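Local coordinates for protein alpha-glucosidase ([Eubacterium] rectale, PDB 6PNR) that probably hydrolyses alpha-linked sulfoquinovosides derived from sulfolipid, as a glycoside hydrolase of family 31, at residues D385-D390 with G434-F439. Residues are numbered along the deposited sequence; the frame is centred on the assembly and turned at random.
Sequences DGWMAD and GDVVYF. With 9VH ([(3~{S},4~{R},5~{R})-4,5-bis(oxidanyl)piperidin-3-yl]methanesulfonic acid), chain C.
Phe439 lays its ring flat over the backbone of the neighbouring strand: Met388 CA sits over one face, 3.9 Å from the ring centroid in a CH-pi contact, and Trp387 O lies over the rim of that same face. A chi1 of 35°, with CG between backbone N and carbonyl carbon, turns the ring back over these two atoms. Met388 CB meets Phe439 CE2 at 3.5 Å. The parallel strands 386-389 and 437-439, neighbours in the TIM barrel, are joined by backbone hydrogen bonds; Phe439 is gripped twice, its N giving to Trp387 O (3.0 Å) and its O accepting from Ala389 N (2.8 Å). On the other sheet face, toward helix 408-429, Tyr438 CB stands over the five-membered ring of Trp387, 3.7 Å from the centroid. Asn423 takes the indole N-H, while Tyr438 OH bonds Tyr450 O. An alanine in place of Phe439 would probably open a gap beside Met388 CA and CB, leaving the methionine chain freer to turn. Met388 bends at chi3 (-78°) and brings CE into van der Waals contact, 3.4 Å, with O4 of the bound aza-sugar. Phe439 CE2 touches that same methyl at 3.8 Å, so its influence on the sugar site is probably indirect and apolar.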
loop_
_atom_site.group_PDB
_atom_site.type_symbol
_atom_site.label_atom_id
_atom_site.label_comp_id
_atom_site.label_asym_id
_atom_site.label_seq_id
_atom_site.Cartn_x
_atom_site.Cartn_y
_atom_site.Cartn_z
ATOM N N ASP A 385 43.059 -4.990 -9.836
ATOM C CA ASP A 385 43.289 -5.298 -8.428
ATOM C C ASP A 385 42.055 -5.113 -7.549
ATOM O O ASP A 385 42.139 -5.278 -6.330
ATOM C CB ASP A 385 44.439 -4.447 -7.907
ATOM C CG ASP A 385 45.785 -4.954 -8.395
ATOM O OD1 ASP A 385 46.003 -6.184 -8.323
ATOM O OD2 ASP A 385 46.605 -4.137 -8.874
ATOM N N GLY A 386 40.913 -4.799 -8.129
ATOM C CA GLY A 386 39.698 -4.713 -7.341
ATOM C C GLY A 386 38.552 -4.444 -8.279
ATOM O O GLY A 386 38.752 -4.102 -9.445
ATOM N N TRP A 387 37.337 -4.627 -7.765
ATOM C CA TRP A 387 36.193 -4.401 -8.632
ATOM C C TRP A 387 34.904 -4.325 -7.824
ATOM O O TRP A 387 34.796 -4.865 -6.719
ATOM C CB TRP A 387 36.063 -5.491 -9.707
ATOM C CG TRP A 387 35.929 -6.913 -9.194
ATOM C CD1 TRP A 387 34.778 -7.592 -8.945
ATOM C CD2 TRP A 387 36.996 -7.834 -8.947
ATOM N NE1 TRP A 387 35.064 -8.881 -8.540
ATOM C CE2 TRP A 387 36.419 -9.053 -8.541
ATOM C CE3 TRP A 387 38.382 -7.749 -9.047
ATOM C CZ2 TRP A 387 37.182 -10.166 -8.201
ATOM C CZ3 TRP A 387 39.140 -8.859 -8.704
ATOM C CH2 TRP A 387 38.534 -10.052 -8.295
ATOM N N MET A 388 33.929 -3.638 -8.403
ATOM C CA MET A 388 32.555 -3.742 -7.935
ATOM C C MET A 388 31.994 -5.087 -8.372
ATOM O O MET A 388 32.044 -5.425 -9.560
ATOM C CB MET A 388 31.718 -2.599 -8.503
ATOM C CG MET A 388 30.251 -2.635 -8.060
ATOM S SD MET A 388 29.289 -1.203 -8.632
ATOM C CE MET A 388 29.815 0.056 -7.479
ATOM N N ALA A 389 31.502 -5.873 -7.414
ATOM C CA ALA A 389 30.876 -7.165 -7.701
ATOM C C ALA A 389 29.388 -6.998 -7.407
ATOM O O ALA A 389 28.928 -7.196 -6.280
ATOM C CB ALA A 389 31.509 -8.291 -6.876
ATOM N N ASP A 390 28.636 -6.667 -8.450
ATOM C CA ASP A 390 27.355 -6.004 -8.332
ATOM C C ASP A 390 26.204 -7.002 -8.422
ATOM O O ASP A 390 26.373 -8.168 -8.780
ATOM C CB ASP A 390 27.257 -4.955 -9.441
ATOM C CG ASP A 390 26.174 -3.938 -9.210
ATOM O OD1 ASP A 390 25.569 -3.864 -8.110
ATOM O OD2 ASP A 390 25.939 -3.191 -10.164
ATOM N N GLY A 434 43.462 -10.657 0.698
ATOM C CA GLY A 434 44.242 -9.602 1.310
ATOM C C GLY A 434 45.007 -8.717 0.345
ATOM O O GLY A 434 45.590 -7.715 0.781
ATOM N N ASP A 435 45.031 -9.034 -0.954
ATOM C CA ASP A 435 45.755 -8.194 -1.906
ATOM C C ASP A 435 44.860 -7.528 -2.932
ATOM O O ASP A 435 45.221 -6.470 -3.451
ATOM C CB ASP A 435 46.815 -9.003 -2.658
ATOM C CG ASP A 435 47.826 -9.652 -1.731
ATOM O OD1 ASP A 435 48.149 -9.056 -0.683
ATOM O OD2 ASP A 435 48.284 -10.763 -2.063
ATOM N N VAL A 436 43.729 -8.135 -3.252
ATOM C CA VAL A 436 42.731 -7.533 -4.130
ATOM C C VAL A 436 41.428 -7.493 -3.357
ATOM O O VAL A 436 41.206 -8.294 -2.444
ATOM C CB VAL A 436 42.548 -8.294 -5.459
ATOM C CG1 VAL A 436 43.882 -8.554 -6.140
ATOM C CG2 VAL A 436 41.796 -9.568 -5.231
ATOM N N VAL A 437 40.560 -6.555 -3.707
ATOM C CA VAL A 437 39.319 -6.413 -2.956
ATOM C C VAL A 437 38.167 -6.175 -3.920
ATOM O O VAL A 437 38.279 -5.362 -4.844
ATOM C CB VAL A 437 39.416 -5.284 -1.906
ATOM C CG1 VAL A 437 39.842 -3.962 -2.542
ATOM C CG2 VAL A 437 38.095 -5.148 -1.145
ATOM N N TYR A 438 37.066 -6.898 -3.718
ATOM C CA TYR A 438 35.835 -6.625 -4.444
ATOM C C TYR A 438 34.799 -6.134 -3.444
ATOM O O TYR A 438 34.882 -6.419 -2.246
ATOM C CB TYR A 438 35.319 -7.858 -5.217
ATOM C CG TYR A 438 35.251 -9.105 -4.362
ATOM C CD1 TYR A 438 36.363 -9.921 -4.206
ATOM C CD2 TYR A 438 34.082 -9.451 -3.695
ATOM C CE1 TYR A 438 36.317 -11.057 -3.400
ATOM C CE2 TYR A 438 34.023 -10.577 -2.875
ATOM C CZ TYR A 438 35.145 -11.377 -2.737
ATOM O OH TYR A 438 35.099 -12.492 -1.928
ATOM N N PHE A 439 33.842 -5.355 -3.916
ATOM C CA PHE A 439 32.819 -4.863 -3.003
ATOM C C PHE A 439 31.441 -5.176 -3.555
ATOM O O PHE A 439 31.195 -5.033 -4.755
ATOM C CB PHE A 439 32.985 -3.352 -2.699
ATOM C CG PHE A 439 33.483 -2.526 -3.863
ATOM C CD1 PHE A 439 34.833 -2.490 -4.189
ATOM C CD2 PHE A 439 32.595 -1.742 -4.602
ATOM C CE1 PHE A 439 35.287 -1.710 -5.246
ATOM C CE2 PHE A 439 33.042 -0.960 -5.665
ATOM C CZ PHE A 439 34.368 -0.941 -5.989
HETATM O O1 9VH C . 24.220 0.878 -14.837
HETATM S S1 9VH C . 24.715 -0.461 -14.568
HETATM O O2 9VH C . 23.648 -1.299 -14.080
HETATM O O3 9VH C . 25.429 -0.994 -15.702
HETATM C C1 9VH C . 25.890 -0.250 -13.259
HETATM C C2 9VH C . 25.287 0.232 -11.932
HETATM C C3 9VH C . 24.555 -0.939 -11.295
HETATM N N1 9VH C . 24.153 -0.800 -9.895
HETATM C C4 9VH C . 25.255 -0.357 -9.042
HETATM C C5 9VH C . 25.841 0.940 -9.576
HETATM O O4 9VH C . 26.903 1.337 -8.712
HETATM C C6 9VH C . 26.377 0.733 -10.986
HETATM O O5 9VH C . 26.940 1.941 -11.488
HETATM O O HOH W 1 46.868 -6.494 -5.387
#